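Local structure of TbiB1 (Thermobaculum terrenum, 5V1V) at residues Lys5-Val10 / Leu83-Ala88; Ala9-His14 / Leu22-Gly27; Asp17-Leu22 / Val35-Trp40; Glu51-Ile56 / Thr66-Leu71. The protein probably recognises precursors in lasso peptide (RiPP) biosynthesis, binding the leader peptide of TbiA(alpha) through a PqqD-like domain, and also binds zinc. All blocks are in the same frame, centred on the assembly; numbering follows the deposited sequence.

Contact 1 of 4, residues Lys5-Val10 / Leu83-Ala88; sequences KISDAV and LLEGYA. With ZN (zinc ion), chain G.
Glu85 N donates to Lys5 O at 2.8 Å, and the bond is nearly straight (173° at the hydrogen). Lys5 N returns a bond to Glu85 O at 2.9 Å. This antiparallel hydrogen-bonded pair lies in a short two-stranded sheet that ties strand 5-6, near the N-terminus, to strand 84-85, near the C-terminus. Ile6 and Leu84 form the adjoining non-hydrogen-bonded pair. Ser7 N then donates to Leu83 O at 2.9 Å, coming from above the carbonyl plane and not along a lone pair. Here segment 5-10 leaves the sheet and enters a type I turn from Ser7 to Val10. Ser7 OG stands anti to its own N (chi1 166°) and accepts from Ala9 N at 3.0 Å, which makes an ST turn. Water 1 bonds to the same OG and donates to Glu85 OE2, so it links the turn to the carboxylate. Glu85 OE1 binds a zinc ion at 2.1 Å, and Glu82 is a second protein ligand of that metal. Water 2 on this zinc donates to Leu84 O, which couples the metal site to the strand backbone. Apolar packing is slight: Val10 CG2 meets Leu83 CD2 at 3.6 Å, the two side chains crossing at about a right angle.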
loop_
_atom_site.group_PDB
_atom_site.type_symbol
_atom_site.label_atom_id
_atom_site.label_comp_id
_atom_site.label_asym_id
_atom_site.label_seq_id
_atom_site.Cartn_x
_atom_site.Cartn_y
_atom_site.Cartn_z
ATOM N N LYS A 5 -2.663 -4.360 -9.949
ATOM C CA LYS A 5 -1.923 -3.113 -10.132
ATOM C C LYS A 5 -2.588 -1.938 -9.422
ATOM O O LYS A 5 -3.779 -1.952 -9.166
ATOM C CB LYS A 5 -1.778 -2.776 -11.616
ATOM C CG LYS A 5 -3.054 -2.335 -12.309
ATOM C CD LYS A 5 -2.740 -1.933 -13.738
ATOM C CE LYS A 5 -3.582 -0.747 -14.150
ATOM N NZ LYS A 5 -3.480 -0.546 -15.615
ATOM N N ILE A 6 -1.806 -0.903 -9.137
ATOM C CA ILE A 6 -2.356 0.372 -8.687
ATOM C C ILE A 6 -3.348 0.917 -9.724
ATOM O O ILE A 6 -3.125 0.806 -10.939
ATOM C CB ILE A 6 -1.222 1.379 -8.421
ATOM C CG1 ILE A 6 -0.411 0.900 -7.214
ATOM C CG2 ILE A 6 -1.759 2.804 -8.266
ATOM C CD1 ILE A 6 0.903 1.617 -7.081
ATOM N N SER A 7 -4.460 1.483 -9.251
ATOM C CA SER A 7 -5.429 2.091 -10.148
ATOM C C SER A 7 -4.786 3.195 -10.987
ATOM O O SER A 7 -4.012 4.014 -10.468
ATOM C CB SER A 7 -6.600 2.673 -9.359
ATOM O OG SER A 7 -7.382 3.542 -10.157
ATOM N N ASP A 8 -5.155 3.240 -12.270
ATOM C CA ASP A 8 -4.679 4.289 -13.170
ATOM C C ASP A 8 -5.201 5.673 -12.786
ATOM O O ASP A 8 -4.721 6.681 -13.299
ATOM C CB ASP A 8 -5.068 3.973 -14.619
ATOM C CG ASP A 8 -4.278 2.819 -15.200
ATOM O OD1 ASP A 8 -3.095 2.648 -14.836
ATOM O OD2 ASP A 8 -4.850 2.083 -16.031
ATOM N N ALA A 9 -6.183 5.721 -11.890
ATOM C CA ALA A 9 -6.761 6.985 -11.435
ATOM C C ALA A 9 -6.054 7.604 -10.226
ATOM O O ALA A 9 -6.425 8.679 -9.773
ATOM C CB ALA A 9 -8.245 6.814 -11.153
ATOM N N VAL A 10 -5.023 6.933 -9.725
ATOM C CA VAL A 10 -4.343 7.356 -8.501
ATOM C C VAL A 10 -3.053 8.118 -8.796
ATOM O O VAL A 10 -2.219 7.673 -9.593
ATOM C CB VAL A 10 -4.069 6.151 -7.568
ATOM C CG1 VAL A 10 -3.288 6.577 -6.336
ATOM C CG2 VAL A 10 -5.378 5.526 -7.128
ATOM N N LEU A 83 -8.089 1.896 -4.886
ATOM C CA LEU A 83 -6.701 2.296 -5.060
ATOM C C LEU A 83 -5.873 1.222 -5.752
ATOM O O LEU A 83 -4.828 1.526 -6.334
ATOM C CB LEU A 83 -6.058 2.671 -3.718
ATOM C CG LEU A 83 -6.701 3.853 -2.971
ATOM C CD1 LEU A 83 -6.251 3.881 -1.518
ATOM C CD2 LEU A 83 -6.368 5.173 -3.650
ATOM N N LEU A 84 -6.355 -0.018 -5.680
ATOM C CA LEU A 84 -5.679 -1.207 -6.194
ATOM C C LEU A 84 -6.689 -2.018 -6.961
ATOM O O LEU A 84 -7.814 -2.241 -6.470
ATOM C CB LEU A 84 -5.128 -2.049 -5.034
ATOM C CG LEU A 84 -4.462 -3.391 -5.354
ATOM C CD1 LEU A 84 -3.093 -3.154 -5.972
ATOM C CD2 LEU A 84 -4.324 -4.203 -4.073
ATOM N N GLU A 85 -6.291 -2.452 -8.158
ATOM C CA GLU A 85 -7.143 -3.251 -9.029
ATOM C C GLU A 85 -6.621 -4.666 -9.204
ATOM O O GLU A 85 -5.414 -4.902 -9.178
ATOM C CB GLU A 85 -7.315 -2.574 -10.396
ATOM C CG GLU A 85 -7.884 -1.160 -10.336
ATOM C CD GLU A 85 -9.245 -1.066 -9.655
ATOM O OE1 GLU A 85 -9.882 -2.111 -9.408
ATOM O OE2 GLU A 85 -9.691 0.065 -9.363
ATOM N N GLY A 86 -7.551 -5.601 -9.387
ATOM C CA GLY A 86 -7.219 -6.998 -9.632
ATOM C C GLY A 86 -7.054 -7.852 -8.391
ATOM O O GLY A 86 -6.730 -9.026 -8.498
ATOM N N TYR A 87 -7.282 -7.283 -7.209
ATOM C CA TYR A 87 -7.057 -8.033 -5.982
ATOM C C TYR A 87 -7.998 -9.236 -5.810
ATOM O O TYR A 87 -9.201 -9.139 -6.047
ATOM C CB TYR A 87 -7.112 -7.140 -4.733
ATOM C CG TYR A 87 -6.854 -7.969 -3.502
ATOM C CD1 TYR A 87 -5.551 -8.305 -3.137
ATOM C CD2 TYR A 87 -7.911 -8.493 -2.752
ATOM C CE1 TYR A 87 -5.301 -9.106 -2.036
ATOM C CE2 TYR A 87 -7.668 -9.304 -1.653
ATOM C CZ TYR A 87 -6.363 -9.598 -1.304
ATOM O OH TYR A 87 -6.103 -10.391 -0.219
ATOM N N ALA A 88 -7.418 -10.362 -5.392
ATOM C CA ALA A 88 -8.173 -11.543 -4.975
ATOM C C ALA A 88 -7.429 -12.235 -3.838
ATOM O O ALA A 88 -6.199 -12.146 -3.752
ATOM C CB ALA A 88 -8.363 -12.494 -6.144
HETATM ZN ZN ZN G . -11.542 -1.645 -8.276
HETATM O O HOH W 1 -9.998 3.165 -9.689
HETATM O O HOH W 2 -10.485 -1.853 -6.495
HETATM O O HOH W 3 -12.480 -1.624 -10.048
#

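Contact 2 of 4, residues Ala9-His14 / Leu22-Gly27; sequences AVVSAH and LHLQTG. With ZN (zinc ion), chain E.
Val11 and Leu22 form an antiparallel hydrogen-bonded pair, each N donating to the other's O at 2.9 Å and lying in the carbonyl plane. They belong to the beta hairpin of strands 10-15 and 18-23. A further bond, Leu24 N to Ala9 O at 2.8 Å, holds the chain where the second strand ends. The His23 ring gathers several of the side-chain contacts at this end. It swings anti to the backbone N (chi1 -165°), and CE1 comes to 3.6 Å from Ala9 CB. Val10 CG2 approaches CD2 of the same ring obliquely. Thr26 CG2 sits over one face, toward the rim. At the edge, in the ring plane, Gln25 N donates to ND1 at 3.2 Å. A leucine in place of His23 would probably leave Gln25 N without its ring acceptor. Toward the surface, Val11 CG2 packs on Leu24 CD1 at 3.7 Å. At the far end of strand 10-15, His14 NE2 binds a zinc ion at 1.9 Å together with Glu44 and water 4. Gly27 makes backbone hydrogen bonds to the bound leader peptide. The two histidines thus play different parts. His14 gives a ring nitrogen to a metal, whereas His23 uses ND1 as an acceptor, so a neutral His23 ring would be expected to carry its proton on NE2.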
loop_
_atom_site.group_PDB
_atom_site.type_symbol
_atom_site.label_atom_id
_atom_site.label_comp_id
_atom_site.label_asym_id
_atom_site.label_seq_id
_atom_site.Cartn_x
_atom_site.Cartn_y
_atom_site.Cartn_z
ATOM N N ALA A 9 -6.183 5.721 -11.890
ATOM C CA ALA A 9 -6.761 6.985 -11.435
ATOM C C ALA A 9 -6.054 7.604 -10.226
ATOM O O ALA A 9 -6.425 8.679 -9.773
ATOM C CB ALA A 9 -8.245 6.814 -11.153
ATOM N N VAL A 10 -5.023 6.933 -9.725
ATOM C CA VAL A 10 -4.343 7.356 -8.501
ATOM C C VAL A 10 -3.053 8.118 -8.796
ATOM O O VAL A 10 -2.219 7.673 -9.593
ATOM C CB VAL A 10 -4.069 6.151 -7.568
ATOM C CG1 VAL A 10 -3.288 6.577 -6.336
ATOM C CG2 VAL A 10 -5.378 5.526 -7.128
ATOM N N VAL A 11 -2.927 9.281 -8.157
ATOM C CA VAL A 11 -1.698 10.070 -8.147
ATOM C C VAL A 11 -0.990 9.842 -6.799
ATOM O O VAL A 11 -1.634 9.896 -5.751
ATOM C CB VAL A 11 -2.012 11.578 -8.333
ATOM C CG1 VAL A 11 -0.751 12.420 -8.227
ATOM C CG2 VAL A 11 -2.696 11.839 -9.672
ATOM N N SER A 12 0.319 9.593 -6.829
ATOM C CA SER A 12 1.104 9.378 -5.610
ATOM C C SER A 12 2.093 10.515 -5.416
ATOM O O SER A 12 2.830 10.870 -6.336
ATOM C CB SER A 12 1.876 8.058 -5.673
ATOM O OG SER A 12 1.023 6.966 -5.904
ATOM N N ALA A 13 2.111 11.071 -4.207
ATOM C CA ALA A 13 2.991 12.182 -3.860
ATOM C C ALA A 13 3.828 11.779 -2.650
ATOM O O ALA A 13 3.324 11.748 -1.533
ATOM C CB ALA A 13 2.164 13.423 -3.543
ATOM N N HIS A 14 5.102 11.467 -2.866
ATOM C CA HIS A 14 5.979 11.077 -1.767
ATOM C C HIS A 14 6.510 12.286 -1.032
ATOM O O HIS A 14 6.921 13.274 -1.641
ATOM C CB HIS A 14 7.165 10.270 -2.272
ATOM C CG HIS A 14 6.809 8.907 -2.754
ATOM N ND1 HIS A 14 6.865 7.792 -1.948
ATOM C CD2 HIS A 14 6.404 8.476 -3.968
ATOM C CE1 HIS A 14 6.502 6.730 -2.645
ATOM N NE2 HIS A 14 6.218 7.119 -3.875
ATOM N N LEU A 22 -3.916 10.415 -4.045
ATOM C CA LEU A 22 -5.106 11.118 -4.487
ATOM C C LEU A 22 -5.815 10.285 -5.545
ATOM O O LEU A 22 -5.218 9.943 -6.565
ATOM C CB LEU A 22 -4.729 12.477 -5.079
ATOM C CG LEU A 22 -4.192 13.569 -4.156
ATOM C CD1 LEU A 22 -2.731 13.345 -3.788
ATOM C CD2 LEU A 22 -4.367 14.903 -4.857
ATOM N N HIS A 23 -7.075 9.951 -5.303
ATOM C CA HIS A 23 -7.838 9.241 -6.296
ATOM C C HIS A 23 -8.597 10.267 -7.120
ATOM O O HIS A 23 -9.489 10.946 -6.604
ATOM C CB HIS A 23 -8.790 8.256 -5.641
ATOM C CG HIS A 23 -9.353 7.258 -6.595
ATOM N ND1 HIS A 23 -10.129 7.615 -7.679
ATOM C CD2 HIS A 23 -9.237 5.911 -6.641
ATOM C CE1 HIS A 23 -10.469 6.527 -8.346
ATOM N NE2 HIS A 23 -9.933 5.483 -7.743
ATOM N N LEU A 24 -8.216 10.405 -8.388
ATOM C CA LEU A 24 -8.738 11.495 -9.232
ATOM C C LEU A 24 -10.208 11.395 -9.591
ATOM O O LEU A 24 -10.802 12.369 -10.062
ATOM C CB LEU A 24 -7.912 11.639 -10.507
ATOM C CG LEU A 24 -6.446 12.017 -10.322
ATOM C CD1 LEU A 24 -5.777 12.199 -11.672
ATOM C CD2 LEU A 24 -6.279 13.257 -9.461
ATOM N N GLN A 25 -10.804 10.228 -9.384
ATOM C CA GLN A 25 -12.208 10.056 -9.760
ATOM C C GLN A 25 -13.171 10.044 -8.573
ATOM O O GLN A 25 -14.303 10.499 -8.696
ATOM C CB GLN A 25 -12.366 8.824 -10.646
ATOM C CG GLN A 25 -11.625 8.980 -11.970
ATOM C CD GLN A 25 -11.906 7.866 -12.950
ATOM O OE1 GLN A 25 -12.958 7.232 -12.901
ATOM N NE2 GLN A 25 -10.967 7.630 -13.858
ATOM N N THR A 26 -12.713 9.549 -7.425
ATOM C CA THR A 26 -13.505 9.615 -6.193
ATOM C C THR A 26 -13.261 10.939 -5.457
ATOM O O THR A 26 -14.080 11.364 -4.633
ATOM C CB THR A 26 -13.225 8.426 -5.252
ATOM O OG1 THR A 26 -11.901 8.532 -4.719
ATOM C CG2 THR A 26 -13.378 7.085 -5.986
ATOM N N GLY A 27 -12.139 11.589 -5.777
ATOM C CA GLY A 27 -11.729 12.845 -5.133
ATOM C C GLY A 27 -11.300 12.712 -3.682
ATOM O O GLY A 27 -11.327 13.691 -2.931
HETATM ZN ZN ZN E . 6.426 6.035 -5.475
HETATM O O HOH W 4 8.146 5.120 -5.449
#

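Contact 3 of 4, residues Asp17-Leu22 / Val35-Trp40; sequences DEVVLL and VGSRIW
Leu21 and Trp40 make the tight part of this contact. Leu21 CD2 lies over one face of the indole, 3.7 Å from the centroid of the five-membered ring and 26° off its normal, a CH-pi contact. Its other methyl, CD1, covers the six-membered ring at 3.9 Å from Trp40 CH2. Trp40 CG is anti to the backbone N (chi1 -174°), which carries the indole off helix 34-44 toward the strand. The indole NE1 is hydrogen-bonded to Ser12 OG on the neighbouring strand 10-15. Replacing Trp40 with alanine would probably leave a gap beneath both Leu21 methyls and deprive Ser12 of this donor. Packing is looser toward Asp17. Val19 CG1 is 4.3 Å from Trp40 CD1, and Val19 CG2 touches Ser37 instead. Ser37 OG makes only a weak bond to Asp17 O at 3.2 Å, and a doubtful one, since Ser37 has a second conformer. The acidic groups of Asp17 and Glu18 lie on the exposed side. The strand and helix axes approach to 7.8 Å at 65°. A helix packed against a three-stranded antiparallel sheet in this way is characteristic of the PqqD-like, winged helix-turn-helix fold of leader-recognition domains.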
loop_
_atom_site.group_PDB
_atom_site.type_symbol
_atom_site.label_atom_id
_atom_site.label_comp_id
_atom_site.label_asym_id
_atom_site.label_seq_id
_atom_site.Cartn_x
_atom_site.Cartn_y
_atom_site.Cartn_z
ATOM N N ASP A 17 9.429 9.573 3.938
ATOM C CA ASP A 17 8.828 8.531 4.804
ATOM C C ASP A 17 7.416 8.165 4.350
ATOM O O ASP A 17 7.037 6.989 4.339
ATOM C CB ASP A 17 8.848 8.928 6.300
ATOM C CG ASP A 17 8.297 7.834 7.225
ATOM O OD1 ASP A 17 8.460 6.630 6.920
ATOM O OD2 ASP A 17 7.700 8.181 8.275
ATOM N N GLU A 18 6.656 9.178 3.948
ATOM C CA GLU A 18 5.230 9.028 3.710
ATOM C C GLU A 18 4.859 9.149 2.233
ATOM O O GLU A 18 5.663 9.571 1.399
ATOM C CB GLU A 18 4.451 10.065 4.530
ATOM C CG GLU A 18 4.573 9.901 6.042
ATOM C CD GLU A 18 3.868 10.998 6.823
ATOM O OE1 GLU A 18 3.861 12.161 6.361
ATOM O OE2 GLU A 18 3.324 10.700 7.910
ATOM N N VAL A 19 3.628 8.757 1.925
ATOM C CA VAL A 19 3.050 8.969 0.601
ATOM C C VAL A 19 1.633 9.479 0.784
ATOM O O VAL A 19 0.868 8.936 1.578
ATOM C CB VAL A 19 2.944 7.680 -0.248
ATOM C CG1 VAL A 19 2.793 8.043 -1.722
ATOM C CG2 VAL A 19 4.141 6.771 -0.055
ATOM N N VAL A 20 1.288 10.520 0.041
ATOM C CA VAL A 20 -0.086 10.968 -0.053
ATOM C C VAL A 20 -0.648 10.414 -1.362
ATOM O O VAL A 20 -0.021 10.550 -2.426
ATOM C CB VAL A 20 -0.177 12.505 -0.014
ATOM C CG1 VAL A 20 -1.625 12.958 -0.139
ATOM C CG2 VAL A 20 0.434 13.023 1.284
ATOM N N LEU A 21 -1.817 9.778 -1.289
ATOM C CA LEU A 21 -2.485 9.239 -2.480
ATOM C C LEU A 21 -3.731 10.049 -2.779
ATOM O O LEU A 21 -4.522 10.315 -1.872
ATOM C CB LEU A 21 -2.907 7.781 -2.262
ATOM C CG LEU A 21 -1.847 6.835 -1.707
ATOM C CD1 LEU A 21 -2.404 5.438 -1.500
ATOM C CD2 LEU A 21 -0.664 6.794 -2.652
ATOM N N LEU A 22 -3.916 10.415 -4.045
ATOM C CA LEU A 22 -5.106 11.118 -4.487
ATOM C C LEU A 22 -5.815 10.285 -5.545
ATOM O O LEU A 22 -5.218 9.943 -6.565
ATOM C CB LEU A 22 -4.729 12.477 -5.079
ATOM C CG LEU A 22 -4.192 13.569 -4.156
ATOM C CD1 LEU A 22 -2.731 13.345 -3.788
ATOM C CD2 LEU A 22 -4.367 14.903 -4.857
ATOM N N VAL A 35 5.826 1.051 6.728
ATOM C CA VAL A 35 5.663 -0.183 5.964
ATOM C C VAL A 35 4.609 -0.035 4.858
ATOM O O VAL A 35 4.804 -0.540 3.759
ATOM C CB VAL A 35 5.353 -1.399 6.874
ATOM C CG1 VAL A 35 5.181 -2.670 6.049
ATOM C CG2 VAL A 35 6.443 -1.596 7.925
ATOM N N GLY A 36 3.513 0.664 5.144
ATOM C CA GLY A 36 2.489 0.922 4.118
ATOM C C GLY A 36 3.051 1.640 2.905
ATOM O O GLY A 36 2.744 1.291 1.756
ATOM N N SER A 37 3.878 2.652 3.171
ATOM C CA SER A 37 4.548 3.395 2.109
ATOM C C SER A 37 5.501 2.506 1.322
ATOM O O SER A 37 5.577 2.601 0.096
ATOM C CB SER A 37 5.309 4.587 2.683
ATOM O OG SER A 37 4.409 5.544 3.188
ATOM N N ARG A 38 6.223 1.636 2.027
ATOM C CA ARG A 38 7.133 0.716 1.361
ATOM C C ARG A 38 6.378 -0.265 0.460
ATOM O O ARG A 38 6.784 -0.500 -0.683
ATOM C CB ARG A 38 8.013 -0.037 2.363
ATOM C CG ARG A 38 9.020 -0.972 1.705
ATOM C CD ARG A 38 10.112 -0.247 0.933
ATOM N NE ARG A 38 11.023 -1.208 0.319
ATOM C CZ ARG A 38 11.371 -1.233 -0.964
ATOM N NH1 ARG A 38 10.915 -0.321 -1.815
ATOM N NH2 ARG A 38 12.207 -2.169 -1.391
ATOM N N ILE A 39 5.289 -0.834 0.976
ATOM C CA ILE A 39 4.436 -1.704 0.171
ATOM C C ILE A 39 3.929 -0.959 -1.067
ATOM O O ILE A 39 3.969 -1.502 -2.170
ATOM C CB ILE A 39 3.278 -2.293 0.995
ATOM C CG1 ILE A 39 3.847 -3.254 2.043
ATOM C CG2 ILE A 39 2.287 -3.001 0.073
ATOM C CD1 ILE A 39 2.870 -3.571 3.155
ATOM N N TRP A 40 3.474 0.285 -0.897
ATOM C CA TRP A 40 2.998 1.049 -2.039
ATOM C C TRP A 40 4.090 1.214 -3.096
ATOM O O TRP A 40 3.854 1.020 -4.290
ATOM C CB TRP A 40 2.468 2.399 -1.581
ATOM C CG TRP A 40 1.825 3.165 -2.694
ATOM C CD1 TRP A 40 2.399 4.157 -3.440
ATOM C CD2 TRP A 40 0.500 2.978 -3.221
ATOM N NE1 TRP A 40 1.513 4.601 -4.390
ATOM C CE2 TRP A 40 0.338 3.908 -4.270
ATOM C CE3 TRP A 40 -0.571 2.137 -2.893
ATOM C CZ2 TRP A 40 -0.844 4.017 -5.007
ATOM C CZ3 TRP A 40 -1.757 2.246 -3.632
ATOM C CH2 TRP A 40 -1.878 3.183 -4.677
#

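Contact 4 of 4, residues Glu51-Ile56 / Thr66-Leu71; sequences EIVDAI and TVERDL. With ZN (zinc ion), chain F.
Glu68 is the one residue with a flat group among those that touch here, and it meets Val53 through its stem: CG lies 4.2 Å from Val53 CG1. The other flat groups sit outside the interface. The Arg69 guanidinium has Thr66 N over one face, toward the rim. The Asp54 carboxylate uses OD2 to bind a zinc ion at 2.0 Å, along with Glu50 and water 5, while its OD1 is in a salt bridge with Arg64.

Between helices 49-59 and 64-80 the packing is aliphatic. The local axes come within 9.7 Å and their directions differ by 129°, so the pair is roughly antiparallel but well splayed. Leu71 reaches across with CG anti to its backbone N (chi1 -179°). Its CD2 meets Val53 CG2 at 3.7 Å, and its CD1 meets Ile52 CG2 at 3.9 Å. Val67 sits a turn earlier. Its CG1 comes to 3.9 Å from the backbone CA of Val53, and its CG2 to 3.8 Å from Ile56 CG2. The end of Ile56 leads away from helix 64-80 and packs on Arg38, while Leu71 also touches Ile39; helix 34-44 therefore joins the same core. The bound peptide lies close by: an aromatic side chain of it packs on Ile56, and Asp70 OD2 is hydrogen-bonded to it.

The interface is aliphatic throughout: methyls of Ile52, Val53, Ile56, Val67 and Leu71, with the CG of Glu68 at the rim. Charge is kept to the perimeter, where Asp54 serves a metal and Asp70 serves the peptide, which is consistent with metal and leader being bound without a charge buried between these helices.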
loop_
_atom_site.group_PDB
_atom_site.type_symbol
_atom_site.label_atom_id
_atom_site.label_comp_id
_atom_site.label_asym_id
_atom_site.label_seq_id
_atom_site.Cartn_x
_atom_site.Cartn_y
_atom_site.Cartn_z
ATOM N N GLU A 51 6.594 -11.351 -3.888
ATOM C CA GLU A 51 7.770 -10.479 -3.907
ATOM C C GLU A 51 7.698 -9.438 -2.799
ATOM O O GLU A 51 8.709 -9.107 -2.187
ATOM C CB GLU A 51 7.904 -9.759 -5.248
ATOM C CG GLU A 51 8.114 -10.683 -6.425
ATOM C CD GLU A 51 8.338 -9.930 -7.711
ATOM O OE1 GLU A 51 9.499 -9.866 -8.159
ATOM O OE2 GLU A 51 7.351 -9.396 -8.262
ATOM N N ILE A 52 6.498 -8.918 -2.548
ATOM C CA ILE A 52 6.320 -7.919 -1.505
ATOM C C ILE A 52 6.554 -8.558 -0.134
ATOM O O ILE A 52 7.266 -8.003 0.693
ATOM C CB ILE A 52 4.926 -7.256 -1.578
ATOM C CG1 ILE A 52 4.785 -6.477 -2.896
ATOM C CG2 ILE A 52 4.700 -6.358 -0.365
ATOM C CD1 ILE A 52 3.385 -5.972 -3.171
ATOM N N VAL A 53 5.977 -9.734 0.097
ATOM C CA VAL A 53 6.226 -10.466 1.337
ATOM C C VAL A 53 7.737 -10.650 1.535
ATOM O O VAL A 53 8.268 -10.368 2.607
ATOM C CB VAL A 53 5.488 -11.827 1.360
ATOM C CG1 VAL A 53 5.929 -12.663 2.557
ATOM C CG2 VAL A 53 3.974 -11.624 1.379
ATOM N N ASP A 54 8.425 -11.111 0.495
ATOM C CA ASP A 54 9.847 -11.393 0.615
ATOM C C ASP A 54 10.633 -10.120 0.905
ATOM O O ASP A 54 11.557 -10.148 1.713
ATOM C CB ASP A 54 10.359 -12.106 -0.629
ATOM C CG ASP A 54 9.827 -13.513 -0.742
ATOM O OD1 ASP A 54 9.142 -13.985 0.195
ATOM O OD2 ASP A 54 10.089 -14.157 -1.780
ATOM N N ALA A 55 10.260 -9.008 0.271
ATOM C CA ALA A 55 10.942 -7.735 0.494
ATOM C C ALA A 55 10.765 -7.239 1.923
ATOM O O ALA A 55 11.740 -6.849 2.569
ATOM C CB ALA A 55 10.468 -6.692 -0.504
ATOM N N ILE A 56 9.532 -7.284 2.424
ATOM C CA ILE A 56 9.267 -6.848 3.793
ATOM C C ILE A 56 9.995 -7.750 4.799
ATOM O O ILE A 56 10.557 -7.257 5.771
ATOM C CB ILE A 56 7.750 -6.738 4.081
ATOM C CG1 ILE A 56 7.082 -5.715 3.140
ATOM C CG2 ILE A 56 7.506 -6.352 5.533
ATOM C CD1 ILE A 56 7.705 -4.324 3.139
ATOM N N THR A 66 3.275 -12.891 10.007
ATOM C CA THR A 66 2.757 -11.569 10.335
ATOM C C THR A 66 2.680 -10.723 9.075
ATOM O O THR A 66 1.676 -10.043 8.842
ATOM C CB THR A 66 3.636 -10.877 11.391
ATOM O OG1 THR A 66 3.517 -11.583 12.626
ATOM C CG2 THR A 66 3.205 -9.433 11.611
ATOM N N VAL A 67 3.731 -10.779 8.257
ATOM C CA VAL A 67 3.744 -10.014 7.010
ATOM C C VAL A 67 2.598 -10.452 6.095
ATOM O O VAL A 67 1.901 -9.616 5.527
ATOM C CB VAL A 67 5.083 -10.133 6.261
ATOM C CG1 VAL A 67 5.018 -9.384 4.937
ATOM C CG2 VAL A 67 6.216 -9.598 7.117
ATOM N N GLU A 68 2.393 -11.759 5.962
ATOM C CA GLU A 68 1.330 -12.283 5.106
ATOM C C GLU A 68 -0.055 -11.827 5.564
ATOM O O GLU A 68 -0.855 -11.350 4.764
ATOM C CB GLU A 68 1.376 -13.809 5.045
ATOM C CG GLU A 68 2.568 -14.387 4.291
ATOM C CD GLU A 68 2.633 -15.904 4.394
ATOM O OE1 GLU A 68 2.638 -16.433 5.530
ATOM O OE2 GLU A 68 2.676 -16.570 3.343
ATOM N N ARG A 69 -0.324 -11.966 6.856
ATOM C CA ARG A 69 -1.614 -11.564 7.423
ATOM C C ARG A 69 -1.842 -10.065 7.248
ATOM O O ARG A 69 -2.917 -9.635 6.814
ATOM C CB ARG A 69 -1.690 -11.947 8.900
ATOM C CG ARG A 69 -1.827 -13.445 9.158
ATOM C CD ARG A 69 -2.026 -13.741 10.639
ATOM N NE ARG A 69 -0.925 -13.232 11.460
ATOM C CZ ARG A 69 -0.013 -13.981 12.077
ATOM N NH1 ARG A 69 -0.050 -15.306 12.003
ATOM N NH2 ARG A 69 0.944 -13.390 12.782
ATOM N N ASP A 70 -0.820 -9.271 7.558
ATOM C CA ASP A 70 -0.952 -7.821 7.473
ATOM C C ASP A 70 -1.076 -7.344 6.035
ATOM O O ASP A 70 -1.846 -6.415 5.746
ATOM C CB ASP A 70 0.235 -7.123 8.133
ATOM C CG ASP A 70 0.224 -7.235 9.649
ATOM O OD1 ASP A 70 -0.750 -7.768 10.228
ATOM O OD2 ASP A 70 1.203 -6.775 10.268
ATOM N N LEU A 71 -0.316 -7.966 5.134
ATOM C CA LEU A 71 -0.358 -7.584 3.729
ATOM C C LEU A 71 -1.729 -7.862 3.145
ATOM O O LEU A 71 -2.273 -7.024 2.442
ATOM C CB LEU A 71 0.729 -8.282 2.906
ATOM C CG LEU A 71 0.766 -7.920 1.415
ATOM C CD1 LEU A 71 1.110 -6.444 1.231
ATOM C CD2 LEU A 71 1.754 -8.810 0.672
HETATM ZN ZN ZN F . 9.431 -16.000 -1.926
HETATM O O HOH W 5 10.161 -16.789 -0.183
#

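Contacts 3 and 4 are buried and mainly apolar, contact 1 is partly buried, and contact 2 lies at the surface. Contacts 1 and 2 rest on strand backbone bonds and share Ala9 and Val10. Contact 2 shares strand 18-23 with contact 3, where the same strand turns other side chains toward helix 34-44. Trp40 connects these three, since it also touches Ile6 and Val10. Ile39, on that helix, packs on Ile52 and Leu71 of contact 4, while contacts 2 and 4 lie on opposite sides of the chain's centre. Here contacts 1, 2 and 4 each supply a zinc ligand (Glu85, His14, Asp54); Asp17 of contact 3 binds zinc in another structure of the protein.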